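Local coordinates for protein probable sensor histidine kinase pdtas (Mycobacterium tuberculosis, PDB 2YKF) that forms the GAF and PAS sensor region of a cytosolic two-component histidine kinase, which probably autophosphorylates on binding c-di-GMP when nutrients run short, at residues Leu37-Tyr42 with Ala147-Ala152; Gly190-Ala195 with Val215-Ala220; Arg263-Val268 with Ala277-Asp282. One frame throughout, in Å; residues are numbered along the deposited sequence. Where two conformers were deposited one is given.

In the fold
The chain begins in the GAF domain, where helix 18-38 ends and strand 41-47 starts; contact 1 brings this junction against helix 143-161, closing a loop of 104 residues. The two later contacts lie in the PAS-like region. Contact 2 spans 19 residues, from the start of strand 192-195 to the cap of helix 217-221, and contact 3 is the hairpin of strands 258-269 and 272-282, closing a short loop of 8 residues. The three follow one another without nesting or crossing. They nevertheless touch in space: A147 packs on Y194, C151 on A277 and L217 on I278, so helix 143-161 of contact 1 meets parts of both PAS contacts.

Contact 1. Residues Leu37-Tyr42 with Ala147-Ala152; sequences LSFADY and AYRLCA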
ATOM      1  N   LEU A  37      -0.721  10.436   0.155  1.00 24.77           N
ATOM      2  CA  LEU A  37      -0.539  11.547   1.120  1.00 24.67           C
ATOM      3  C   LEU A  37      -1.640  12.594   0.994  1.00 25.76           C
ATOM      4  O   LEU A  37      -1.900  13.324   1.953  1.00 29.87           O
ATOM      5  CB  LEU A  37       0.804  12.191   0.891  1.00 25.16           C
ATOM      6  CG  LEU A  37       2.101  11.431   1.170  1.00 20.44           C
ATOM      7  CD1 LEU A  37       3.247  12.225   0.568  1.00 26.41           C
ATOM      8  CD2 LEU A  37       2.315  11.204   2.618  1.00 25.72           C
ATOM      9  N   SER A  38      -2.205  12.739  -0.203  1.00 26.50           N
ATOM     10  CA  SER A  38      -3.285  13.714  -0.420  1.00 28.64           C
ATOM     11  C   SER A  38      -4.662  13.137  -0.047  1.00 28.77           C
ATOM     12  O   SER A  38      -5.624  13.885  -0.031  1.00 29.05           O
ATOM     13  CB  SER A  38      -3.366  14.156  -1.887  1.00 27.99           C
ATOM     14  OG  SER A  38      -2.131  14.613  -2.401  1.00 31.49           O
ATOM     15  N   PHE A  39      -4.787  11.801   0.140  1.00 29.97           N
ATOM     16  CA  PHE A  39      -6.111  11.165   0.235  1.00 28.81           C
ATOM     17  C   PHE A  39      -7.012  11.578  -0.933  1.00 29.70           C
ATOM     18  O   PHE A  39      -8.223  11.863  -0.737  1.00 31.09           O
ATOM     19  CB  PHE A  39      -6.811  11.524   1.584  1.00 31.52           C
ATOM     20  CG  PHE A  39      -5.953  11.279   2.781  1.00 30.44           C
ATOM     21  CD1 PHE A  39      -5.943  10.037   3.397  1.00 29.41           C
ATOM     22  CD2 PHE A  39      -5.131  12.267   3.293  1.00 31.41           C
ATOM     23  CE1 PHE A  39      -5.121   9.790   4.484  1.00 31.99           C
ATOM     24  CE2 PHE A  39      -4.293  12.008   4.356  1.00 28.37           C
ATOM     25  CZ  PHE A  39      -4.305  10.778   4.977  1.00 31.73           C
ATOM     26  N   ALA A  40      -6.451  11.592  -2.137  1.00 27.00           N
ATOM     27  CA  ALA A  40      -7.083  12.192  -3.316  1.00 28.05           C
ATOM     28  C   ALA A  40      -6.765  11.445  -4.557  1.00 28.06           C
ATOM     29  O   ALA A  40      -5.654  10.850  -4.686  1.00 25.97           O
ATOM     30  CB  ALA A  40      -6.597  13.734  -3.455  1.00 26.84           C
ATOM     31  N   ASP A  41      -7.677  11.542  -5.538  1.00 27.51           N
ATOM     32  CA  ASP A  41      -7.417  11.111  -6.877  1.00 27.64           C
ATOM     33  C   ASP A  41      -6.618  12.134  -7.709  1.00 29.73           C
ATOM     34  O   ASP A  41      -6.785  13.360  -7.535  1.00 28.62           O
ATOM     35  CB  ASP A  41      -8.766  10.916  -7.598  1.00 28.32           C
ATOM     36  CG  ASP A  41      -9.593   9.867  -6.973  1.00 30.62           C
ATOM     37  OD1 ASP A  41      -9.345   8.702  -7.362  1.00 29.68           O
ATOM     38  OD2 ASP A  41     -10.505  10.181  -6.139  1.00 31.25           O
ATOM     39  N   TYR A  42      -5.750  11.670  -8.626  1.00 28.58           N
ATOM     40  CA  TYR A  42      -5.132  12.654  -9.566  1.00 28.57           C
ATOM     41  C   TYR A  42      -5.346  12.191 -10.965  1.00 30.20           C
ATOM     42  O   TYR A  42      -5.303  10.935 -11.260  1.00 27.73           O
ATOM     43  CB  TYR A  42      -3.594  12.770  -9.342  1.00 29.13           C
ATOM     44  CG  TYR A  42      -3.251  13.580  -8.107  1.00 29.24           C
ATOM     45  CD1 TYR A  42      -3.229  12.991  -6.835  1.00 30.57           C
ATOM     46  CD2 TYR A  42      -2.974  14.976  -8.217  1.00 33.71           C
ATOM     47  CE1 TYR A  42      -2.984  13.761  -5.691  1.00 29.90           C
ATOM     48  CE2 TYR A  42      -2.706  15.742  -7.121  1.00 31.56           C
ATOM     49  CZ  TYR A  42      -2.667  15.128  -5.856  1.00 31.98           C
ATOM     50  OH  TYR A  42      -2.345  15.895  -4.782  1.00 30.52           O
ATOM     51  N   ALA A 147      -0.140  15.733   8.771  1.00 27.87           N
ATOM     52  CA  ALA A 147       1.304  15.572   8.351  1.00 28.02           C
ATOM     53  C   ALA A 147       1.407  15.074   6.889  1.00 27.21           C
ATOM     54  O   ALA A 147       2.238  15.551   6.064  1.00 25.93           O
ATOM     55  CB  ALA A 147       2.003  14.556   9.302  1.00 26.99           C
ATOM     56  N   TYR A 148       0.484  14.176   6.528  1.00 27.69           N
ATOM     57  CA  TYR A 148       0.469  13.641   5.125  1.00 27.42           C
ATOM     58  C   TYR A 148       0.112  14.745   4.129  1.00 27.77           C
ATOM     59  O   TYR A 148       0.754  14.868   3.067  1.00 28.97           O
ATOM     60  CB  TYR A 148      -0.593  12.551   5.000  1.00 25.05           C
ATOM     61  CG  TYR A 148      -0.228  11.161   5.379  1.00 27.80           C
ATOM     62  CD1 TYR A 148       0.754  10.890   6.273  1.00 25.59           C
ATOM     63  CD2 TYR A 148      -0.913  10.083   4.793  1.00 32.64           C
ATOM     64  CE1 TYR A 148       1.075   9.555   6.585  1.00 30.24           C
ATOM     65  CE2 TYR A 148      -0.596   8.793   5.110  1.00 32.48           C
ATOM     66  CZ  TYR A 148       0.363   8.541   6.004  1.00 30.64           C
ATOM     67  OH  TYR A 148       0.679   7.236   6.349  1.00 39.53           O
ATOM     68  N   ARG A 149      -0.946  15.499   4.419  1.00 28.68           N
ATOM     69  CA  ARG A 149      -1.412  16.549   3.535  0.50 28.22           C
ATOM     70  C   ARG A 149      -0.360  17.643   3.377  1.00 27.73           C
ATOM     71  O   ARG A 149      -0.140  18.148   2.287  1.00 29.79           O
ATOM     72  CB  ARG A 149      -2.730  17.108   4.060  0.50 29.30           C
ATOM     73  CG  ARG A 149      -3.849  16.026   4.146  0.50 30.16           C
ATOM     74  CD  ARG A 149      -5.143  16.600   4.691  0.50 32.05           C
ATOM     75  NE  ARG A 149      -6.271  15.737   4.326  0.50 34.59           N
ATOM     76  CZ  ARG A 149      -7.021  15.095   5.199  0.50 32.45           C
ATOM     77  NH1 ARG A 149      -6.817  15.259   6.490  0.50 34.80           N
ATOM     78  NH2 ARG A 149      -7.986  14.310   4.781  0.50 32.50           N
ATOM     79  N   LEU A 150       0.322  17.969   4.460  1.00 28.39           N
ATOM     80  CA  LEU A 150       1.431  18.972   4.394  1.00 28.70           C
ATOM     81  C   LEU A 150       2.576  18.504   3.506  1.00 28.16           C
ATOM     82  O   LEU A 150       3.123  19.270   2.715  1.00 28.56           O
ATOM     83  CB  LEU A 150       1.924  19.326   5.799  1.00 30.22           C
ATOM     84  CG  LEU A 150       0.970  20.286   6.592  1.00 31.97           C
ATOM     85  CD1 LEU A 150       1.558  20.340   8.001  1.00 29.02           C
ATOM     86  CD2 LEU A 150       0.915  21.682   5.995  1.00 37.61           C
ATOM     87  N   CYS A 151       2.932  17.231   3.607  1.00 25.99           N
ATOM     88  CA  CYS A 151       3.962  16.659   2.714  1.00 25.65           C
ATOM     89  C   CYS A 151       3.489  16.639   1.252  1.00 26.68           C
ATOM     90  O   CYS A 151       4.298  16.918   0.351  1.00 29.11           O
ATOM     91  CB  CYS A 151       4.318  15.238   3.222  1.00 28.76           C
ATOM     92  SG  CYS A 151       5.787  14.547   2.341  1.00 30.67           S
ATOM     93  N   ALA A 152       2.198  16.290   1.003  1.00 25.24           N
ATOM     94  CA  ALA A 152       1.629  16.298  -0.359  1.00 26.88           C
ATOM     95  C   ALA A 152       1.796  17.713  -0.966  1.00 28.25           C
ATOM     96  O   ALA A 152       2.227  17.866  -2.102  1.00 27.72           O
ATOM     97  CB  ALA A 152       0.150  15.882  -0.347  1.00 26.38           C
TER
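F39 meets Y148 of the facing helix ring against ring, yet without a regular stack. The two rings are near parallel, their planes 18° apart, but slid so far that the centroids of F39 and Y148 stand 5.6 Å apart; the closest touch is F39 CZ to Y148 CD2, 3.5 Å. The R149 side chain, modelled in two conformations, adds a further contact in the one described: F39 CE2 lies against one face of the R149 guanidinium, near its centre, while the group approaches the F39 ring obliquely, with NE 3.8 Å from F39 CD2 and the planes 46° apart. The R149 NH2 is held by the carbonyl of R139. L37 CD2 sits over one face of the Y148 ring, 4.0 Å from its centroid, a CH-pi contact, while L37 CD1 reaches C151 SG at 3.9 Å; a chi2 of 168° sends the two methyls to these separate partners. A152 CB presses on S38 OG at 3.3 Å, a hydroxyl also bonded to Y42 OH (2.7 Å) and to the carbonyl of L34. F39, at positive phi, is the C-prime residue of the Schellman motif that ends helix 18-38, so the turn itself is packed on helix 143-161. Beyond it the chain enters strand 41-47, where Y42 lies against strand 123-131 and L156, while Y148 meets the ring of F183 edge-to-face.

Contact 2. Residues Gly190-Ala195 with Val215-Ala220; sequences GVVSYA and VNLIDA
Two backbone hydrogen bonds join G190 and V192 to the residues flanking N216. L217 N donates to G190 O at 2.9 Å, almost perfectly straight (179°). V192 N donates to V215 O at 3.0 Å. Together they make a single bridge between V191 and N216. G190, which takes a positive phi, accepts a second bond at its O from a water molecule, which in turn accepts from I218 N, so one carbonyl serves two successive amides at the start of helix 217-221, the second through water. N216 is the N-cap: its OD1 accepts from D219 N at 3.0 Å, in the carbonyl plane on a lone pair. The side chain leaves opposite its own amide nitrogen (chi1 180°), which turns the N216 amide back over the first helical turn, while its ND2 lies 3.8 Å from G190 O. Apolar contact is small by comparison. V192 CG2 reaches L217 CD1 at 3.9 Å, the two side chains crossing at a slant, and both rest on L186 of strand 183-186. V191 lays CG1 alongside the V215 backbone, 3.9 Å from V215 O, and its own amide is held by D187 OD1. The arrangement is an N-capped helix start fastened to the turn and first residue of strand 192-195, outermost in this chain's sheet, within the antiparallel sheet and flanking helices of a PAS-like domain.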
ATOM      1  N   GLY A 190      17.453  17.757  10.595  1.00 39.41           N
ATOM      2  CA  GLY A 190      17.433  16.295  10.731  1.00 38.56           C
ATOM      3  C   GLY A 190      16.698  15.832  11.979  1.00 36.88           C
ATOM      4  O   GLY A 190      16.794  14.659  12.365  1.00 37.51           O
ATOM      5  N   VAL A 191      15.956  16.760  12.602  1.00 35.39           N
ATOM      6  CA  VAL A 191      15.103  16.488  13.795  1.00 34.87           C
ATOM      7  C   VAL A 191      13.706  16.056  13.324  1.00 33.39           C
ATOM      8  O   VAL A 191      13.153  16.664  12.390  1.00 33.76           O
ATOM      9  CB  VAL A 191      14.997  17.760  14.747  1.00 33.67           C
ATOM     10  CG1 VAL A 191      14.008  17.489  15.920  1.00 35.62           C
ATOM     11  CG2 VAL A 191      16.425  18.162  15.242  1.00 37.29           C
ATOM     12  N   VAL A 192      13.190  14.986  13.916  1.00 32.83           N
ATOM     13  CA  VAL A 192      11.866  14.441  13.560  1.00 30.79           C
ATOM     14  C   VAL A 192      10.779  15.393  14.059  1.00 31.41           C
ATOM     15  O   VAL A 192      10.611  15.570  15.264  1.00 31.65           O
ATOM     16  CB  VAL A 192      11.665  13.041  14.218  1.00 30.21           C
ATOM     17  CG1 VAL A 192      10.239  12.492  13.971  1.00 27.19           C
ATOM     18  CG2 VAL A 192      12.732  12.036  13.766  1.00 26.46           C
ATOM     19  N   SER A 193      10.033  15.982  13.145  1.00 31.69           N
ATOM     20  CA  SER A 193       8.946  16.828  13.512  1.00 31.58           C
ATOM     21  C   SER A 193       7.647  16.063  13.566  1.00 32.57           C
ATOM     22  O   SER A 193       6.720  16.467  14.297  1.00 31.87           O
ATOM     23  CB  SER A 193       8.880  18.025  12.568  1.00 32.76           C
ATOM     24  OG  SER A 193       8.241  17.675  11.340  1.00 38.16           O
ATOM     25  N   TYR A 194       7.574  14.902  12.866  1.00 30.29           N
ATOM     26  CA  TYR A 194       6.372  14.024  12.986  1.00 30.58           C
ATOM     27  C   TYR A 194       6.781  12.630  12.602  1.00 29.71           C
ATOM     28  O   TYR A 194       7.538  12.471  11.613  1.00 26.73           O
ATOM     29  CB  TYR A 194       5.202  14.476  12.049  1.00 32.09           C
ATOM     30  CG  TYR A 194       4.049  13.493  12.103  1.00 30.73           C
ATOM     31  CD1 TYR A 194       3.176  13.493  13.202  1.00 33.87           C
ATOM     32  CD2 TYR A 194       3.921  12.475  11.138  1.00 32.68           C
ATOM     33  CE1 TYR A 194       2.142  12.577  13.307  1.00 35.34           C
ATOM     34  CE2 TYR A 194       2.906  11.553  11.221  1.00 32.56           C
ATOM     35  CZ  TYR A 194       2.024  11.602  12.298  1.00 36.16           C
ATOM     36  OH  TYR A 194       1.049  10.681  12.399  1.00 34.73           O
ATOM     37  N   ALA A 195       6.310  11.653  13.390  1.00 29.78           N
ATOM     38  CA  ALA A 195       6.470  10.203  13.081  1.00 29.82           C
ATOM     39  C   ALA A 195       5.125   9.498  13.270  1.00 29.55           C
ATOM     40  O   ALA A 195       4.459   9.636  14.330  1.00 28.32           O
ATOM     41  CB  ALA A 195       7.560   9.564  13.999  1.00 30.74           C
ATOM     42  N   VAL A 215      13.604  14.329  18.216  1.00 41.11           N
ATOM     43  CA  VAL A 215      14.973  13.786  18.369  1.00 40.26           C
ATOM     44  C   VAL A 215      15.624  13.825  16.997  1.00 38.95           C
ATOM     45  O   VAL A 215      14.947  13.705  15.997  1.00 36.08           O
ATOM     46  CB  VAL A 215      14.983  12.360  18.931  1.00 41.12           C
ATOM     47  CG1 VAL A 215      16.411  11.872  19.145  1.00 45.01           C
ATOM     48  CG2 VAL A 215      14.212  12.288  20.269  1.00 43.98           C
ATOM     49  N   ASN A 216      16.935  14.061  16.972  1.00 38.03           N
ATOM     50  CA  ASN A 216      17.697  13.935  15.777  1.00 37.06           C
ATOM     51  C   ASN A 216      17.592  12.479  15.273  1.00 34.50           C
ATOM     52  O   ASN A 216      17.833  11.546  16.021  1.00 33.16           O
ATOM     53  CB  ASN A 216      19.164  14.351  16.033  1.00 37.26           C
ATOM     54  CG  ASN A 216      19.993  14.228  14.802  1.00 41.37           C
ATOM     55  OD1 ASN A 216      20.447  13.136  14.481  1.00 43.25           O
ATOM     56  ND2 ASN A 216      20.116  15.333  14.031  1.00 43.26           N
ATOM     57  N   LEU A 217      17.150  12.317  14.035  1.00 32.70           N
ATOM     58  CA  LEU A 217      16.848  10.975  13.483  1.00 33.38           C
ATOM     59  C   LEU A 217      18.068  10.060  13.475  1.00 33.07           C
ATOM     60  O   LEU A 217      18.035   8.941  14.035  1.00 31.26           O
ATOM     61  CB  LEU A 217      16.253  11.084  12.071  1.00 31.63           C
ATOM     62  CG  LEU A 217      15.919   9.677  11.513  1.00 34.69           C
ATOM     63  CD1 LEU A 217      14.707   9.062  12.160  1.00 32.00           C
ATOM     64  CD2 LEU A 217      15.705   9.776  10.078  1.00 38.08           C
ATOM     65  N   ILE A 218      19.177  10.545  12.882  1.00 32.50           N
ATOM     66  CA  ILE A 218      20.437   9.782  12.940  1.00 33.27           C
ATOM     67  C   ILE A 218      20.844   9.336  14.348  1.00 33.07           C
ATOM     68  O   ILE A 218      21.193   8.176  14.546  1.00 34.47           O
ATOM     69  CB  ILE A 218      21.557  10.522  12.261  1.00 32.78           C
ATOM     70  CG1 ILE A 218      21.229  10.607  10.779  1.00 35.01           C
ATOM     71  CG2 ILE A 218      22.917   9.844  12.542  1.00 36.76           C
ATOM     72  CD1 ILE A 218      20.786   9.179  10.160  1.00 36.90           C
ATOM     73  N   ASP A 219      20.747  10.229  15.344  1.00 35.54           N
ATOM     74  CA  ASP A 219      21.108   9.846  16.725  1.00 36.38           C
ATOM     75  C   ASP A 219      20.249   8.723  17.345  1.00 36.15           C
ATOM     76  O   ASP A 219      20.739   7.923  18.126  1.00 35.93           O
ATOM     77  CB  ASP A 219      21.107  11.064  17.629  1.00 37.67           C
ATOM     78  CG  ASP A 219      22.217  12.055  17.251  1.00 43.00           C
ATOM     79  OD1 ASP A 219      23.192  11.631  16.533  1.00 44.51           O
ATOM     80  OD2 ASP A 219      22.091  13.247  17.655  1.00 43.49           O
ATOM     81  N   ALA A 220      18.948   8.727  17.035  1.00 36.12           N
ATOM     82  CA  ALA A 220      18.022   7.663  17.387  1.00 34.50           C
ATOM     83  C   ALA A 220      18.293   6.380  16.585  1.00 34.29           C
ATOM     84  O   ALA A 220      18.098   5.262  17.086  1.00 34.52           O
ATOM     85  CB  ALA A 220      16.615   8.127  17.093  1.00 35.30           C
TER
HETATM   86  O   HOH W   1      18.965  13.127  11.399  1.00 37.41           O

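Contact 3. Residues Arg263-Val268 with Ala277-Asp282; sequences RTLPLV and AILIRD
R263 and L279 form the tighter end of this strand pairing, bonded in both directions: R263 N to L279 O at 2.8 Å and L279 N to R263 O at 2.7 Å. L265 and A277 make the second hydrogen-bonded pair; A277 N reaches L265 O at 2.9 Å, but the return bond from L265 N, 3.0 Å to A277 O, is more bent (142°). Between them T264 and I278 are a non-hydrogen-bonded pair, with T264 CG2 and I278 CG1 side by side at 4.1 Å. The T264 hydroxyl turns to H237 and M249 instead. On the other face, R263 CD runs beside L279 CD1 at 4.1 Å, and L265 CD1 meets L279 CG at 4.3 Å. L33 of helix 18-38 packs on R263, L265 and L279, and C151 of helix 143-161 on A277. The all-trans R263 chain carries its guanidinium past L279 to a salt bridge with E30 of helix 18-38. Packing thins beyond L265: P266 points away, though L267 still brings CD1 within 3.9 Å of A277 N. V268, R281 and D282, partly exposed, lie beyond the paired residues; R281 instead packs on R174 of the second subunit. The whole is an antiparallel beta hairpin at the centre of the five-stranded sheet of a PAS-like domain, one face turned to the GAF domain's helices.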
ATOM      1  N   ARG A 263      12.804   4.503   2.620  1.00 29.44           N
ATOM      2  CA  ARG A 263      12.903   5.326   1.415  1.00 28.97           C
ATOM      3  C   ARG A 263      12.957   6.830   1.810  1.00 28.91           C
ATOM      4  O   ARG A 263      12.097   7.310   2.573  1.00 28.41           O
ATOM      5  CB  ARG A 263      11.718   5.077   0.516  1.00 30.34           C
ATOM      6  CG  ARG A 263      11.833   5.934  -0.706  1.00 33.64           C
ATOM      7  CD  ARG A 263      10.639   5.897  -1.492  1.00 41.82           C
ATOM      8  NE  ARG A 263      10.708   6.932  -2.528  1.00 43.12           N
ATOM      9  CZ  ARG A 263       9.687   7.193  -3.312  1.00 44.51           C
ATOM     10  NH1 ARG A 263       8.546   6.512  -3.130  1.00 38.41           N
ATOM     11  NH2 ARG A 263       9.794   8.128  -4.251  1.00 43.57           N
ATOM     12  N   THR A 264      14.006   7.539   1.379  1.00 27.71           N
ATOM     13  CA  THR A 264      14.172   8.937   1.736  1.00 28.95           C
ATOM     14  C   THR A 264      13.834   9.783   0.490  1.00 27.98           C
ATOM     15  O   THR A 264      14.015   9.331  -0.666  1.00 27.80           O
ATOM     16  CB  THR A 264      15.623   9.250   2.196  1.00 29.16           C
ATOM     17  OG1 THR A 264      16.548   8.955   1.109  1.00 26.85           O
ATOM     18  CG2 THR A 264      16.007   8.308   3.382  1.00 28.74           C
ATOM     19  N   LEU A 265      13.343  10.987   0.762  1.00 28.97           N
ATOM     20  CA  LEU A 265      12.902  11.968  -0.254  1.00 29.84           C
ATOM     21  C   LEU A 265      13.282  13.330   0.273  1.00 28.53           C
ATOM     22  O   LEU A 265      12.760  13.755   1.280  1.00 28.26           O
ATOM     23  CB  LEU A 265      11.375  11.994  -0.361  1.00 30.51           C
ATOM     24  CG  LEU A 265      10.799  10.829  -1.056  1.00 38.74           C
ATOM     25  CD1 LEU A 265      10.432   9.908   0.126  1.00 35.78           C
ATOM     26  CD2 LEU A 265       9.553  11.338  -1.833  1.00 38.01           C
ATOM     27  N   PRO A 266      14.290  13.959  -0.318  1.00 31.32           N
ATOM     28  CA  PRO A 266      14.644  15.302   0.153  1.00 30.36           C
ATOM     29  C   PRO A 266      13.519  16.293  -0.252  1.00 29.84           C
ATOM     30  O   PRO A 266      12.882  16.113  -1.302  1.00 30.66           O
ATOM     31  CB  PRO A 266      15.949  15.598  -0.588  1.00 32.11           C
ATOM     32  CG  PRO A 266      15.944  14.731  -1.794  1.00 35.37           C
ATOM     33  CD  PRO A 266      15.116  13.495  -1.447  1.00 32.27           C
ATOM     34  N   LEU A 267      13.213  17.275   0.586  1.00 28.40           N
ATOM     35  CA  LEU A 267      12.164  18.214   0.207  1.00 29.92           C
ATOM     36  C   LEU A 267      12.784  19.575   0.035  1.00 30.92           C
ATOM     37  O   LEU A 267      13.601  19.992   0.886  1.00 28.29           O
ATOM     38  CB  LEU A 267      11.092  18.268   1.246  1.00 29.91           C
ATOM     39  CG  LEU A 267      10.427  16.912   1.567  1.00 30.58           C
ATOM     40  CD1 LEU A 267       9.600  17.115   2.740  1.00 29.83           C
ATOM     41  CD2 LEU A 267       9.544  16.487   0.430  1.00 25.41           C
ATOM     42  N   VAL A 268      12.400  20.253  -1.048  1.00 32.47           N
ATOM     43  CA  VAL A 268      13.072  21.513  -1.481  1.00 36.66           C
ATOM     44  C   VAL A 268      12.016  22.528  -1.928  1.00 38.61           C
ATOM     45  O   VAL A 268      11.029  22.170  -2.616  1.00 37.04           O
ATOM     46  CB  VAL A 268      14.013  21.253  -2.688  1.00 36.08           C
ATOM     47  CG1 VAL A 268      14.695  22.564  -3.209  1.00 40.98           C
ATOM     48  CG2 VAL A 268      15.067  20.233  -2.329  1.00 39.35           C
ATOM     49  N   ALA A 277      11.300  13.719   3.800  1.00 28.15           N
ATOM     50  CA  ALA A 277      10.275  12.721   4.208  1.00 28.73           C
ATOM     51  C   ALA A 277      11.031  11.414   4.177  1.00 29.19           C
ATOM     52  O   ALA A 277      11.943  11.239   3.352  1.00 30.37           O
ATOM     53  CB  ALA A 277       9.066  12.705   3.217  1.00 27.18           C
ATOM     54  N   ILE A 278      10.689  10.518   5.100  1.00 27.97           N
ATOM     55  CA  ILE A 278      11.218   9.206   5.111  1.00 26.89           C
ATOM     56  C   ILE A 278      10.047   8.252   5.237  1.00 25.74           C
ATOM     57  O   ILE A 278       9.229   8.345   6.177  1.00 25.89           O
ATOM     58  CB  ILE A 278      12.241   9.006   6.272  1.00 28.41           C
ATOM     59  CG1 ILE A 278      13.431   9.995   6.070  1.00 34.87           C
ATOM     60  CG2 ILE A 278      12.757   7.534   6.374  1.00 27.58           C
ATOM     61  CD1 ILE A 278      14.481   9.862   7.081  1.00 42.24           C
ATOM     62  N   LEU A 279      10.004   7.288   4.335  1.00 24.09           N
ATOM     63  CA  LEU A 279       8.979   6.219   4.464  1.00 26.04           C
ATOM     64  C   LEU A 279       9.666   4.977   4.974  1.00 26.64           C
ATOM     65  O   LEU A 279      10.820   4.713   4.642  1.00 27.65           O
ATOM     66  CB  LEU A 279       8.338   5.935   3.127  1.00 26.15           C
ATOM     67  CG  LEU A 279       7.951   7.202   2.344  1.00 29.14           C
ATOM     68  CD1 LEU A 279       7.459   6.691   0.997  1.00 30.00           C
ATOM     69  CD2 LEU A 279       6.868   7.917   3.072  1.00 31.67           C
ATOM     70  N   ILE A 280       9.000   4.270   5.865  1.00 27.11           N
ATOM     71  CA  ILE A 280       9.599   3.064   6.461  1.00 25.68           C
ATOM     72  C   ILE A 280       8.607   1.934   6.481  1.00 24.68           C
ATOM     73  O   ILE A 280       7.436   2.146   6.692  1.00 23.07           O
ATOM     74  CB  ILE A 280      10.192   3.351   7.864  1.00 27.04           C
ATOM     75  CG1 ILE A 280      10.834   2.087   8.487  1.00 26.69           C
ATOM     76  CG2 ILE A 280       9.166   3.951   8.806  1.00 27.26           C
ATOM     77  CD1 ILE A 280      11.498   2.413   9.869  1.00 28.07           C
ATOM     78  N   ARG A 281       9.077   0.714   6.187  1.00 24.41           N
ATOM     79  CA  ARG A 281       8.162  -0.413   6.253  1.00 23.35           C
ATOM     80  C   ARG A 281       8.883  -1.511   7.037  1.00 24.76           C
ATOM     81  O   ARG A 281       9.976  -1.890   6.652  1.00 26.09           O
ATOM     82  CB  ARG A 281       7.867  -0.961   4.859  1.00 22.81           C
ATOM     83  CG  ARG A 281       6.853  -2.130   4.968  1.00 24.88           C
ATOM     84  CD  ARG A 281       6.505  -2.849   3.651  1.00 28.75           C
ATOM     85  NE  ARG A 281       5.350  -3.699   3.989  1.00 36.38           N
ATOM     86  CZ  ARG A 281       4.892  -4.736   3.264  1.00 41.28           C
ATOM     87  NH1 ARG A 281       5.442  -5.033   2.069  1.00 35.07           N
ATOM     88  NH2 ARG A 281       3.806  -5.407   3.705  1.00 40.73           N
ATOM     89  N   ASP A 282       8.294  -1.985   8.123  1.00 25.70           N
ATOM     90  CA  ASP A 282       8.812  -3.184   8.814  1.00 27.99           C
ATOM     91  C   ASP A 282       8.628  -4.425   7.947  1.00 27.23           C
ATOM     92  O   ASP A 282       7.504  -4.911   7.680  1.00 26.39           O
ATOM     93  CB  ASP A 282       8.133  -3.304  10.180  1.00 28.85           C
ATOM     94  CG  ASP A 282       8.639  -4.522  10.985  1.00 36.29           C
ATOM     95  OD1 ASP A 282       9.376  -5.338  10.393  1.00 35.22           O
ATOM     96  OD2 ASP A 282       8.299  -4.630  12.197  1.00 35.21           O
TER